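Local structure of sugar ABC transporter substrate-binding protein, BlMnBP1 (Bifidobacterium animalis subsp. lactis ATCC 27673, 6I5R) at residues M43-T47 / T79-Y83; Y83-L88 / M101-V106; L222-K226 / A439-N443. The protein probably captures manno-oligosaccharides such as mannobiose outside the cell and delivers them to an ABC transporter for uptake. All coordinates share one frame; numbering follows the deposited sequence.

Interaction 1. Residues M43-T47 / T79-Y83. With BMA (beta-D-mannopyranose), chain B; BMA (beta-D-mannopyranose), chain C.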
ATOM      1  N   MET A  43       5.685  -4.431 -16.123  1.00 16.39           N
ATOM      2  CA  MET A  43       4.298  -4.661 -15.725  1.00 16.39           C
ATOM      3  C   MET A  43       3.998  -3.828 -14.480  1.00 16.59           C
ATOM      4  O   MET A  43       4.745  -3.883 -13.500  1.00 16.39           O
ATOM      5  CB  MET A  43       4.056  -6.137 -15.412  1.00 16.39           C
ATOM      6  CG  MET A  43       4.218  -7.121 -16.564  1.00 16.39           C
ATOM      7  SD  MET A  43       3.949  -8.799 -15.901  1.00 19.25           S
ATOM      8  CE  MET A  43       2.350  -8.635 -15.160  1.00 20.38           C
ATOM      9  N   ASN A  44       2.912  -3.064 -14.499  1.00 16.39           N
ATOM     10  CA  ASN A  44       2.525  -2.368 -13.268  1.00 16.39           C
ATOM     11  C   ASN A  44       1.009  -2.207 -13.202  1.00 17.83           C
ATOM     12  O   ASN A  44       0.270  -2.590 -14.111  1.00 16.39           O
ATOM     13  CB  ASN A  44       3.249  -1.018 -13.118  1.00 16.39           C
ATOM     14  CG  ASN A  44       2.789   0.006 -14.106  1.00 16.50           C
ATOM     15  OD1 ASN A  44       1.745   0.617 -13.942  1.00 16.39           O
ATOM     16  ND2 ASN A  44       3.570   0.204 -15.143  1.00 16.60           N
ATOM     17  N   ASN A  45       0.549  -1.634 -12.086  1.00 16.39           N
ATOM     18  CA  ASN A  45      -0.875  -1.573 -11.775  1.00 18.41           C
ATOM     19  C   ASN A  45      -1.533  -0.266 -12.200  1.00 16.39           C
ATOM     20  O   ASN A  45      -2.749  -0.121 -12.046  1.00 16.39           O
ATOM     21  CB  ASN A  45      -1.086  -1.731 -10.277  1.00 16.97           C
ATOM     22  CG  ASN A  45      -0.377  -0.651  -9.490  1.00 18.68           C
ATOM     23  OD1 ASN A  45       0.798  -0.398  -9.683  1.00 16.39           O
ATOM     24  ND2 ASN A  45      -1.112   0.012  -8.617  1.00 16.39           N
ATOM     25  N   ARG A  46      -0.760   0.696 -12.681  1.00 16.39           N
ATOM     26  CA  ARG A  46      -1.267   2.045 -12.922  1.00 21.23           C
ATOM     27  C   ARG A  46      -1.839   2.129 -14.336  1.00 22.89           C
ATOM     28  O   ARG A  46      -1.291   2.754 -15.241  1.00 16.39           O
ATOM     29  CB  ARG A  46      -0.163   3.068 -12.673  1.00 17.72           C
ATOM     30  CG  ARG A  46       0.302   3.088 -11.215  1.00 18.70           C
ATOM     31  CD  ARG A  46      -0.842   3.472 -10.239  1.00 17.03           C
ATOM     32  NE  ARG A  46      -1.458   4.727 -10.622  1.00 18.08           N
ATOM     33  CZ  ARG A  46      -1.035   5.914 -10.203  1.00 17.26           C
ATOM     34  NH1 ARG A  46       0.005   6.012  -9.380  1.00 16.39           N
ATOM     35  NH2 ARG A  46      -1.645   7.001 -10.624  1.00 18.16           N
ATOM     36  N   THR A  47      -2.984   1.465 -14.505  1.00 16.39           N
ATOM     37  CA  THR A  47      -3.693   1.539 -15.778  1.00 16.39           C
ATOM     38  C   THR A  47      -3.997   2.981 -16.149  1.00 20.33           C
ATOM     39  O   THR A  47      -3.975   3.356 -17.328  1.00 16.39           O
ATOM     40  CB  THR A  47      -4.993   0.741 -15.684  1.00 20.77           C
ATOM     41  OG1 THR A  47      -5.764   1.223 -14.570  1.00 16.39           O
ATOM     42  CG2 THR A  47      -4.727  -0.710 -15.477  1.00 18.39           C
ATOM     43  N   THR A  79      -0.133  -2.773 -18.324  1.00 16.39           N
ATOM     44  CA  THR A  79      -0.922  -2.521 -17.130  1.00 21.57           C
ATOM     45  C   THR A  79      -2.182  -3.361 -17.167  1.00 19.32           C
ATOM     46  O   THR A  79      -2.766  -3.569 -18.236  1.00 26.39           O
ATOM     47  CB  THR A  79      -1.271  -1.042 -17.018  1.00 19.27           C
ATOM     48  OG1 THR A  79      -1.959  -0.619 -18.202  1.00 23.23           O
ATOM     49  CG2 THR A  79      -0.021  -0.236 -16.840  1.00 16.39           C
ATOM     50  N   ASP A  80      -2.584  -3.850 -15.998  1.00 22.21           N
ATOM     51  CA  ASP A  80      -3.757  -4.694 -15.812  1.00 21.77           C
ATOM     52  C   ASP A  80      -4.645  -4.130 -14.713  1.00 21.56           C
ATOM     53  O   ASP A  80      -4.151  -3.730 -13.657  1.00 16.39           O
ATOM     54  CB  ASP A  80      -3.317  -6.102 -15.425  1.00 22.81           C
ATOM     55  CG  ASP A  80      -3.055  -6.983 -16.622  1.00 21.46           C
ATOM     56  OD1 ASP A  80      -3.943  -7.013 -17.498  1.00 36.83           O
ATOM     57  OD2 ASP A  80      -1.984  -7.656 -16.688  1.00 35.16           O
ATOM     58  N   SER A  81      -5.967  -4.142 -14.923  1.00 21.81           N
ATOM     59  CA  SER A  81      -6.839  -3.626 -13.870  1.00 22.07           C
ATOM     60  C   SER A  81      -6.829  -4.557 -12.671  1.00 19.91           C
ATOM     61  O   SER A  81      -6.832  -4.097 -11.522  1.00 16.47           O
ATOM     62  CB  SER A  81      -8.264  -3.446 -14.367  1.00 22.72           C
ATOM     63  OG  SER A  81      -8.765  -4.701 -14.780  1.00 28.35           O
ATOM     64  N   ASN A  82      -6.823  -5.863 -12.918  1.00 16.97           N
ATOM     65  CA  ASN A  82      -6.767  -6.847 -11.841  1.00 18.23           C
ATOM     66  C   ASN A  82      -5.303  -7.185 -11.539  1.00 18.44           C
ATOM     67  O   ASN A  82      -4.849  -8.308 -11.681  1.00 22.52           O
ATOM     68  CB  ASN A  82      -7.559  -8.088 -12.226  1.00 22.55           C
ATOM     69  CG  ASN A  82      -7.762  -9.035 -11.063  1.00 23.96           C
ATOM     70  OD1 ASN A  82      -7.442  -8.708  -9.917  1.00 35.00           O
ATOM     71  ND2 ASN A  82      -8.287 -10.234 -11.349  1.00 27.92           N
ATOM     72  N   TYR A  83      -4.552  -6.172 -11.114  1.00 16.39           N
ATOM     73  CA  TYR A  83      -3.099  -6.283 -11.187  1.00 17.07           C
ATOM     74  C   TYR A  83      -2.559  -7.404 -10.292  1.00 22.05           C
ATOM     75  O   TYR A  83      -1.793  -8.260 -10.747  1.00 16.72           O
ATOM     76  CB  TYR A  83      -2.406  -4.967 -10.829  1.00 19.05           C
ATOM     77  CG  TYR A  83      -0.904  -5.224 -10.896  1.00 16.39           C
ATOM     78  CD1 TYR A  83      -0.274  -5.377 -12.121  1.00 20.97           C
ATOM     79  CD2 TYR A  83      -0.147  -5.430  -9.737  1.00 16.39           C
ATOM     80  CE1 TYR A  83       1.080  -5.659 -12.196  1.00 18.15           C
ATOM     81  CE2 TYR A  83       1.208  -5.727  -9.804  1.00 16.39           C
ATOM     82  CZ  TYR A  83       1.814  -5.833 -11.051  1.00 16.77           C
ATOM     83  OH  TYR A  83       3.161  -6.124 -11.159  1.00 16.39           O
TER
HETATM   84  C1  BMA B   2      -4.314   0.906  -7.081  1.00 16.39           C
HETATM   85  C2  BMA B   2      -4.211  -0.543  -6.519  1.00 17.14           C
HETATM   86  C3  BMA B   2      -3.650  -0.468  -5.133  1.00 18.09           C
HETATM   87  C4  BMA B   2      -2.412   0.420  -5.074  1.00 16.39           C
HETATM   88  C5  BMA B   2      -2.706   1.807  -5.648  1.00 17.65           C
HETATM   89  C6  BMA B   2      -1.467   2.682  -5.671  1.00 16.39           C
HETATM   90  O2  BMA B   2      -3.252  -1.310  -7.245  1.00 16.39           O
HETATM   91  O3  BMA B   2      -3.318  -1.755  -4.601  1.00 16.39           O
HETATM   92  O4  BMA B   2      -2.049   0.558  -3.725  1.00 16.39           O
HETATM   93  O5  BMA B   2      -3.147   1.633  -7.004  1.00 16.39           O
HETATM   94  O6  BMA B   2      -0.477   2.131  -6.554  1.00 16.39           O
HETATM   95  C1  BMA C   1      -6.137   2.978 -11.493  1.00 18.17           C
HETATM   96  C2  BMA C   1      -5.345   3.795 -10.440  1.00 21.61           C
HETATM   97  C3  BMA C   1      -4.594   2.838  -9.524  1.00 16.39           C
HETATM   98  C4  BMA C   1      -5.477   1.702  -9.074  1.00 20.05           C
HETATM   99  C5  BMA C   1      -6.189   1.048 -10.266  1.00 20.69           C
HETATM  100  C6  BMA C   1      -7.053  -0.114  -9.843  1.00 20.11           C
HETATM  101  O1  BMA C   1      -6.892   3.944 -12.149  1.00 24.79           O
HETATM  102  O2  BMA C   1      -6.324   4.494  -9.607  1.00 16.39           O
HETATM  103  O3  BMA C   1      -4.066   3.490  -8.421  1.00 16.39           O
HETATM  104  O4  BMA C   1      -4.698   0.704  -8.414  1.00 16.39           O
HETATM  105  O5  BMA C   1      -6.966   2.036 -10.925  1.00 16.39           O
HETATM  106  O6  BMA C   1      -7.312  -0.861 -11.037  1.00 21.14           O
HETATM  107  O   HOH W   1      -4.638  -2.147 -11.519  1.00 16.39           O
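Thr79 meets Asn44 and Thr47 where the neighbouring parallel strands 38-44 and 73-79 leave their sheet. Its CA-H is directed at Asn44 O (CA to O 3.2 Å), while its methyl CG2 lies alongside the Asn44 amide, 3.5 Å from OD1. That OD1 accepts from Arg46 N at 2.8 Å in the carbonyl plane, an Asx turn at the start of the sugar-contacting loop; Thr79 OG1 is bonded to Asn50. Asp80 contributes backbone: Thr47 CG2, anti to its own carbonyl carbon, packs 3.5 Å from Asp80 C. One water links Asp80 O and Asn45 O to O6 of the chain C mannose, the hydroxyl that also gives Ser81 O a weak bond. Tyr83 supports Asn45: their CB atoms are 3.5 Å apart, and Asn45 N sits over one ring face near its rim. From this position Asn45 ND2 donates to O2 (2.9 Å) and O6 (3.0 Å) of the chain B mannose. An exchange of Tyr83 for alanine is likely to open a gap beside Asn45 and let its amide drift from those hydroxyls. Loops at the ends of parallel strands lining a ligand cleft are characteristic of the periplasmic-binding-protein fold.

Interaction 2. Residues Y83-L88 / M101-V106. With ZN (zinc ion), chain P.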
ATOM      1  N   TYR A  83      -4.552  -6.172 -11.114  1.00 16.39           N
ATOM      2  CA  TYR A  83      -3.099  -6.283 -11.187  1.00 17.07           C
ATOM      3  C   TYR A  83      -2.559  -7.404 -10.292  1.00 22.05           C
ATOM      4  O   TYR A  83      -1.793  -8.260 -10.747  1.00 16.72           O
ATOM      5  CB  TYR A  83      -2.406  -4.967 -10.829  1.00 19.05           C
ATOM      6  CG  TYR A  83      -0.904  -5.224 -10.896  1.00 16.39           C
ATOM      7  CD1 TYR A  83      -0.274  -5.377 -12.121  1.00 20.97           C
ATOM      8  CD2 TYR A  83      -0.147  -5.430  -9.737  1.00 16.39           C
ATOM      9  CE1 TYR A  83       1.080  -5.659 -12.196  1.00 18.15           C
ATOM     10  CE2 TYR A  83       1.208  -5.727  -9.804  1.00 16.39           C
ATOM     11  CZ  TYR A  83       1.814  -5.833 -11.051  1.00 16.77           C
ATOM     12  OH  TYR A  83       3.161  -6.124 -11.159  1.00 16.39           O
ATOM     13  N   ALA A  84      -2.909  -7.385  -9.001  1.00 16.92           N
ATOM     14  CA  ALA A  84      -2.341  -8.367  -8.086  1.00 20.57           C
ATOM     15  C   ALA A  84      -2.481  -9.776  -8.631  1.00 21.46           C
ATOM     16  O   ALA A  84      -1.522 -10.565  -8.609  1.00 17.29           O
ATOM     17  CB  ALA A  84      -3.017  -8.260  -6.725  1.00 18.82           C
ATOM     18  N   ASP A  85      -3.663 -10.101  -9.150  1.00 21.12           N
ATOM     19  CA  ASP A  85      -3.935 -11.457  -9.604  1.00 20.64           C
ATOM     20  C   ASP A  85      -3.161 -11.777 -10.882  1.00 19.65           C
ATOM     21  O   ASP A  85      -2.552 -12.846 -10.994  1.00 18.52           O
ATOM     22  CB  ASP A  85      -5.438 -11.616  -9.818  1.00 23.83           C
ATOM     23  CG  ASP A  85      -6.257 -11.570  -8.501  1.00 26.03           C
ATOM     24  OD1 ASP A  85      -5.736 -11.931  -7.419  1.00 33.37           O
ATOM     25  OD2 ASP A  85      -7.464 -11.198  -8.551  1.00 31.55           O
ATOM     26  N   SER A  86      -3.127 -10.842 -11.831  1.00 19.30           N
ATOM     27  CA  SER A  86      -2.451 -11.113 -13.097  1.00 22.31           C
ATOM     28  C   SER A  86      -0.929 -11.157 -12.941  1.00 16.39           C
ATOM     29  O   SER A  86      -0.267 -12.004 -13.562  1.00 16.39           O
ATOM     30  CB  SER A  86      -2.866 -10.091 -14.154  1.00 25.10           C
ATOM     31  OG  SER A  86      -2.540  -8.798 -13.754  1.00 27.93           O
ATOM     32  N   ALA A  87      -0.354 -10.300 -12.090  1.00 16.39           N
ATOM     33  CA  ALA A  87       1.072 -10.402 -11.797  1.00 19.19           C
ATOM     34  C   ALA A  87       1.432 -11.742 -11.147  1.00 21.55           C
ATOM     35  O   ALA A  87       2.486 -12.327 -11.446  1.00 16.39           O
ATOM     36  CB  ALA A  87       1.512  -9.251 -10.893  1.00 21.17           C
ATOM     37  N   LEU A  88       0.593 -12.242 -10.235  1.00 16.39           N
ATOM     38  CA  LEU A  88       0.959 -13.499  -9.601  1.00 16.39           C
ATOM     39  C   LEU A  88       0.876 -14.636 -10.611  1.00 20.01           C
ATOM     40  O   LEU A  88       1.739 -15.523 -10.653  1.00 16.93           O
ATOM     41  CB  LEU A  88       0.088 -13.766  -8.399  1.00 22.21           C
ATOM     42  CG  LEU A  88       0.701 -14.777  -7.448  1.00 26.14           C
ATOM     43  CD1 LEU A  88       1.947 -14.281  -6.767  1.00 25.88           C
ATOM     44  CD2 LEU A  88      -0.365 -15.109  -6.424  1.00 24.32           C
ATOM     45  N   MET A 101       8.298  -6.254 -12.812  1.00 16.39           N
ATOM     46  CA  MET A 101       6.920  -6.111 -12.353  1.00 16.39           C
ATOM     47  C   MET A 101       6.920  -5.495 -10.957  1.00 17.10           C
ATOM     48  O   MET A 101       7.948  -5.451 -10.270  1.00 16.39           O
ATOM     49  CB  MET A 101       6.152  -7.443 -12.318  1.00 16.39           C
ATOM     50  CG  MET A 101       6.623  -8.408 -11.284  1.00 16.39           C
ATOM     51  SD  MET A 101       5.436  -9.726 -10.915  1.00 16.42           S
ATOM     52  CE  MET A 101       5.354 -10.524 -12.548  1.00 16.39           C
ATOM     53  N   MET A 102       5.754  -5.006 -10.539  1.00 16.39           N
ATOM     54  CA  MET A 102       5.582  -4.642  -9.138  1.00 16.39           C
ATOM     55  C   MET A 102       5.294  -5.944  -8.390  1.00 18.65           C
ATOM     56  O   MET A 102       4.390  -6.704  -8.766  1.00 16.39           O
ATOM     57  CB  MET A 102       4.464  -3.612  -8.958  1.00 16.39           C
ATOM     58  CG  MET A 102       4.567  -2.431  -9.892  1.00 16.84           C
ATOM     59  SD  MET A 102       6.199  -1.654 -10.090  1.00 16.39           S
ATOM     60  CE  MET A 102       6.473  -0.874  -8.481  1.00 16.39           C
ATOM     61  N   ILE A 103       6.074  -6.211  -7.354  1.00 16.39           N
ATOM     62  CA  ILE A 103       6.032  -7.488  -6.660  1.00 16.39           C
ATOM     63  C   ILE A 103       4.655  -7.710  -6.044  1.00 17.56           C
ATOM     64  O   ILE A 103       4.171  -6.875  -5.262  1.00 16.39           O
ATOM     65  CB  ILE A 103       7.110  -7.558  -5.573  1.00 16.39           C
ATOM     66  CG1 ILE A 103       8.483  -7.435  -6.212  1.00 19.18           C
ATOM     67  CG2 ILE A 103       6.952  -8.823  -4.776  1.00 16.39           C
ATOM     68  CD1 ILE A 103       9.594  -7.170  -5.263  1.00 16.39           C
ATOM     69  N   PRO A 104       3.990  -8.806  -6.405  1.00 16.39           N
ATOM     70  CA  PRO A 104       2.669  -9.130  -5.855  1.00 19.65           C
ATOM     71  C   PRO A 104       2.817  -9.860  -4.513  1.00 19.62           C
ATOM     72  O   PRO A 104       3.831  -9.715  -3.847  1.00 18.07           O
ATOM     73  CB  PRO A 104       2.061 -10.041  -6.912  1.00 18.28           C
ATOM     74  CG  PRO A 104       3.269 -10.724  -7.507  1.00 20.68           C
ATOM     75  CD  PRO A 104       4.350  -9.707  -7.532  1.00 19.86           C
ATOM     76  N   ALA A 105       1.779 -10.617  -4.131  1.00 19.47           N
ATOM     77  CA  ALA A 105       1.774 -11.206  -2.794  1.00 22.23           C
ATOM     78  C   ALA A 105       2.550 -12.513  -2.781  1.00 24.80           C
ATOM     79  O   ALA A 105       1.964 -13.603  -3.009  1.00 30.05           O
ATOM     80  CB  ALA A 105       0.330 -11.370  -2.327  1.00 24.98           C
ATOM     81  N   VAL A 106       3.861 -12.381  -2.465  1.00 24.46           N
ATOM     82  CA  VAL A 106       4.861 -13.453  -2.529  1.00 19.66           C
ATOM     83  C   VAL A 106       5.553 -13.592  -1.185  1.00 23.74           C
ATOM     84  O   VAL A 106       6.007 -12.591  -0.632  1.00 26.97           O
ATOM     85  CB  VAL A 106       5.912 -13.189  -3.639  1.00 27.66           C
ATOM     86  CG1 VAL A 106       6.889 -14.292  -3.690  1.00 25.64           C
ATOM     87  CG2 VAL A 106       5.210 -12.943  -4.929  1.00 22.16           C
TER
HETATM   88 ZN    ZN P 516      -8.639 -10.182  -7.173  1.00 96.72          ZN
HETATM   89  O   HOH W   2      -0.729 -10.762  -5.918  1.00 26.09           O
HETATM   90  O   HOH W   3      -7.562 -10.994  -5.911  1.00 35.45           O
HETATM   91  O   HOH W   4      -8.701 -12.242  -7.485  1.00 31.65           O
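Tyr83 OH donates to Met102 O at 2.8 Å, lying in the carbonyl plane on a lone pair of the acceptor (C=O...O angle 117°), so the first turn of helix 83-93 is tied to the backbone at Met102. The pair belongs to a beta-alpha-beta crossover: the chain leaves strand 73-79, passes through this helix and returns in strand 100-102, with the parallel strand 38-44 between the two. The phenol also illustrates how a polar bond can be set among apolar groups. Met102 crosses the tyrosine at about a right angle, its CB 4.0 Å from Tyr83 CE2, and Tyr321 of strand 314-325 adds an edge-to-face ring contact. Further along the helix, Ala87 faces the strand. Met101 bends at its last torsion (chi3 62°), which curls its methyl back toward its own CB and leaves CE 3.6 Å from Ala87 O. Pro104 continues the apolar seam, its CG 4.1 Å from Ala87 CB and 3.9 Å from Leu88 CD1; the same leucine methyl reaches Val106 CG2. Where the backbones come nearest, at Ala84 and Pro104, a water donates to Ala84 O (2.8 Å) and accepts from Ala105 N (3.1 Å). Asp85 starts out from the helix away from this seam, and its OD2 binds a zinc ion at 2.1 Å; two waters bind the same zinc ion.

Interaction 3. Residues L222-K226 / A439-N443; sequences LPTTK and AVEDN
Lys226, extended through every torsion beyond CG, and Glu441, with CG anti to its carbonyl carbon (chi1 -73°) and chi2 at -180°, send two straight chains across each other at about a right angle. Their ends form a salt bridge: Lys226 NZ donates to Glu441 OE2 at 2.7 Å, and OE2 accepts on its anti lone pair, the one turned away from OE1. The methylenes also make a tight approach at this partly exposed junction, Lys226 CE lying 3.2 Å from Glu441 CG. Next to it, Val440 illustrates a branched residue serving as an apolar wedge. Its CG1 rests 3.9 Å from Lys226 CG, and its CG2 lies 3.5 Å from Thr225 O and 3.6 Å from Pro223 O, so the valine fills the bend where the chain leaves helix 217-224. A water completes the join by donating to Pro223 O (2.9 Å) and to Val440 O (3.0 Å), two backbone carbonyls that could not bond to each other. One turn on, Asn443 ND2 reaches back to Ala439 O at 2.8 Å and also bonds to Asp398. That aspartate belongs to helix 391-399, which packs on both segments: Leu392 touches Leu222, and Ser399 touches Ala439. Together with the bond from Trp436 NE1 to Leu222 O, these contacts pack helices 217-224, 391-399 and 425-443 against one another.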
ATOM      1  N   LEU A 222       2.703  -9.547  15.874  1.00 16.39           N
ATOM      2  CA  LEU A 222       1.579 -10.192  15.199  1.00 16.39           C
ATOM      3  C   LEU A 222       1.788 -11.675  14.950  1.00 17.95           C
ATOM      4  O   LEU A 222       0.913 -12.466  15.345  1.00 16.39           O
ATOM      5  CB  LEU A 222       1.296  -9.448  13.885  1.00 20.89           C
ATOM      6  CG  LEU A 222       0.163  -9.941  12.977  1.00 18.41           C
ATOM      7  CD1 LEU A 222      -1.158  -9.840  13.647  1.00 17.38           C
ATOM      8  CD2 LEU A 222       0.140  -9.111  11.669  1.00 16.39           C
ATOM      9  N   PRO A 223       2.883 -12.125  14.326  1.00 16.39           N
ATOM     10  CA  PRO A 223       3.037 -13.554  14.044  1.00 17.21           C
ATOM     11  C   PRO A 223       3.462 -14.385  15.242  1.00 18.80           C
ATOM     12  O   PRO A 223       3.536 -15.608  15.114  1.00 16.39           O
ATOM     13  CB  PRO A 223       4.109 -13.579  12.934  1.00 18.94           C
ATOM     14  CG  PRO A 223       4.946 -12.372  13.219  1.00 16.58           C
ATOM     15  CD  PRO A 223       3.946 -11.326  13.683  1.00 18.93           C
ATOM     16  N   THR A 224       3.710 -13.774  16.402  1.00 16.39           N
ATOM     17  CA  THR A 224       3.968 -14.537  17.611  1.00 16.39           C
ATOM     18  C   THR A 224       2.831 -14.448  18.614  1.00 16.76           C
ATOM     19  O   THR A 224       2.964 -15.012  19.705  1.00 17.44           O
ATOM     20  CB  THR A 224       5.269 -14.086  18.282  1.00 16.39           C
ATOM     21  OG1 THR A 224       5.168 -12.706  18.643  1.00 16.39           O
ATOM     22  CG2 THR A 224       6.468 -14.260  17.361  1.00 16.39           C
ATOM     23  N   THR A 225       1.725 -13.765  18.274  1.00 16.39           N
ATOM     24  CA  THR A 225       0.567 -13.578  19.152  1.00 18.35           C
ATOM     25  C   THR A 225      -0.590 -14.435  18.659  1.00 18.92           C
ATOM     26  O   THR A 225      -1.010 -14.306  17.511  1.00 16.39           O
ATOM     27  CB  THR A 225       0.139 -12.109  19.168  1.00 19.65           C
ATOM     28  OG1 THR A 225       1.240 -11.315  19.627  1.00 16.39           O
ATOM     29  CG2 THR A 225      -1.111 -11.892  20.033  1.00 16.74           C
ATOM     30  N   LYS A 226      -1.135 -15.288  19.528  1.00 20.00           N
ATOM     31  CA  LYS A 226      -2.119 -16.251  19.042  1.00 19.00           C
ATOM     32  C   LYS A 226      -3.453 -15.615  18.658  1.00 18.03           C
ATOM     33  O   LYS A 226      -4.104 -16.074  17.710  1.00 18.36           O
ATOM     34  CB  LYS A 226      -2.361 -17.328  20.084  1.00 19.94           C
ATOM     35  CG  LYS A 226      -1.377 -18.444  19.971  1.00 23.15           C
ATOM     36  CD  LYS A 226      -1.446 -19.311  21.195  1.00 22.14           C
ATOM     37  CE  LYS A 226      -0.543 -20.552  21.039  1.00 25.31           C
ATOM     38  NZ  LYS A 226      -0.565 -21.443  22.232  1.00 31.95           N
ATOM     39  N   ALA A 439      -2.090 -21.213  13.311  1.00 20.43           N
ATOM     40  CA  ALA A 439      -0.956 -20.938  12.446  1.00 19.76           C
ATOM     41  C   ALA A 439       0.248 -20.454  13.248  1.00 17.36           C
ATOM     42  O   ALA A 439       1.396 -20.793  12.929  1.00 19.49           O
ATOM     43  CB  ALA A 439      -1.362 -19.909  11.393  1.00 16.58           C
ATOM     44  N   VAL A 440       0.002 -19.669  14.295  1.00 16.39           N
ATOM     45  CA  VAL A 440       1.064 -19.252  15.206  1.00 17.12           C
ATOM     46  C   VAL A 440       1.672 -20.466  15.891  1.00 18.82           C
ATOM     47  O   VAL A 440       2.896 -20.606  15.973  1.00 17.89           O
ATOM     48  CB  VAL A 440       0.505 -18.238  16.220  1.00 20.14           C
ATOM     49  CG1 VAL A 440       1.461 -17.978  17.382  1.00 17.06           C
ATOM     50  CG2 VAL A 440       0.187 -16.918  15.487  1.00 16.39           C
ATOM     51  N   GLU A 441       0.827 -21.370  16.374  1.00 16.39           N
ATOM     52  CA  GLU A 441       1.328 -22.571  17.033  1.00 22.84           C
ATOM     53  C   GLU A 441       2.156 -23.420  16.084  1.00 21.15           C
ATOM     54  O   GLU A 441       3.225 -23.926  16.460  1.00 23.00           O
ATOM     55  CB  GLU A 441       0.169 -23.389  17.588  1.00 17.17           C
ATOM     56  CG  GLU A 441      -0.425 -22.743  18.778  1.00 28.54           C
ATOM     57  CD  GLU A 441      -1.588 -23.474  19.415  1.00 27.46           C
ATOM     58  OE1 GLU A 441      -2.296 -24.271  18.742  1.00 36.14           O
ATOM     59  OE2 GLU A 441      -1.789 -23.233  20.627  1.00 40.05           O
ATOM     60  N   ASP A 442       1.683 -23.580  14.849  1.00 16.87           N
ATOM     61  CA  ASP A 442       2.360 -24.461  13.905  1.00 21.42           C
ATOM     62  C   ASP A 442       3.707 -23.902  13.471  1.00 20.30           C
ATOM     63  O   ASP A 442       4.577 -24.659  13.034  1.00 20.37           O
ATOM     64  CB  ASP A 442       1.467 -24.700  12.690  1.00 22.00           C
ATOM     65  CG  ASP A 442       0.251 -25.533  13.023  1.00 21.33           C
ATOM     66  OD1 ASP A 442       0.338 -26.337  13.969  1.00 29.30           O
ATOM     67  OD2 ASP A 442      -0.807 -25.385  12.354  1.00 30.92           O
ATOM     68  N   ASN A 443       3.919 -22.604  13.612  1.00 17.50           N
ATOM     69  CA  ASN A 443       5.141 -21.980  13.125  1.00 21.68           C
ATOM     70  C   ASN A 443       6.094 -21.556  14.224  1.00 22.27           C
ATOM     71  O   ASN A 443       7.132 -20.947  13.923  1.00 22.15           O
ATOM     72  CB  ASN A 443       4.786 -20.760  12.281  1.00 19.89           C
ATOM     73  CG  ASN A 443       4.308 -21.145  10.921  1.00 20.51           C
ATOM     74  OD1 ASN A 443       5.081 -21.151   9.974  1.00 26.17           O
ATOM     75  ND2 ASN A 443       3.044 -21.505  10.815  1.00 19.26           N
TER
HETATM   76  O   HOH W   5       4.661 -18.277  15.335  1.00 18.77           O

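How the interactions relate
Interactions 1 and 2 belong together: they share Tyr83, their centres lie 9 Å apart, and both reach neighbouring strands of one sheet. Met43 and Asn44 of the first pack on Met101 and Met102 of the second, and these four residues, like Tyr83, are buried. Interaction 1 is polar toward the cleft, where backbone carbonyls, an amide and a water meet mannose; interaction 2 is mostly apolar, with one phenol bond and one water bridge. Interaction 3 stands apart, its centre about 33 Å from that of interaction 1 and 26 Å from that of interaction 2. It joins helices near the surface, where a salt bridge flanks a buried valine and proline.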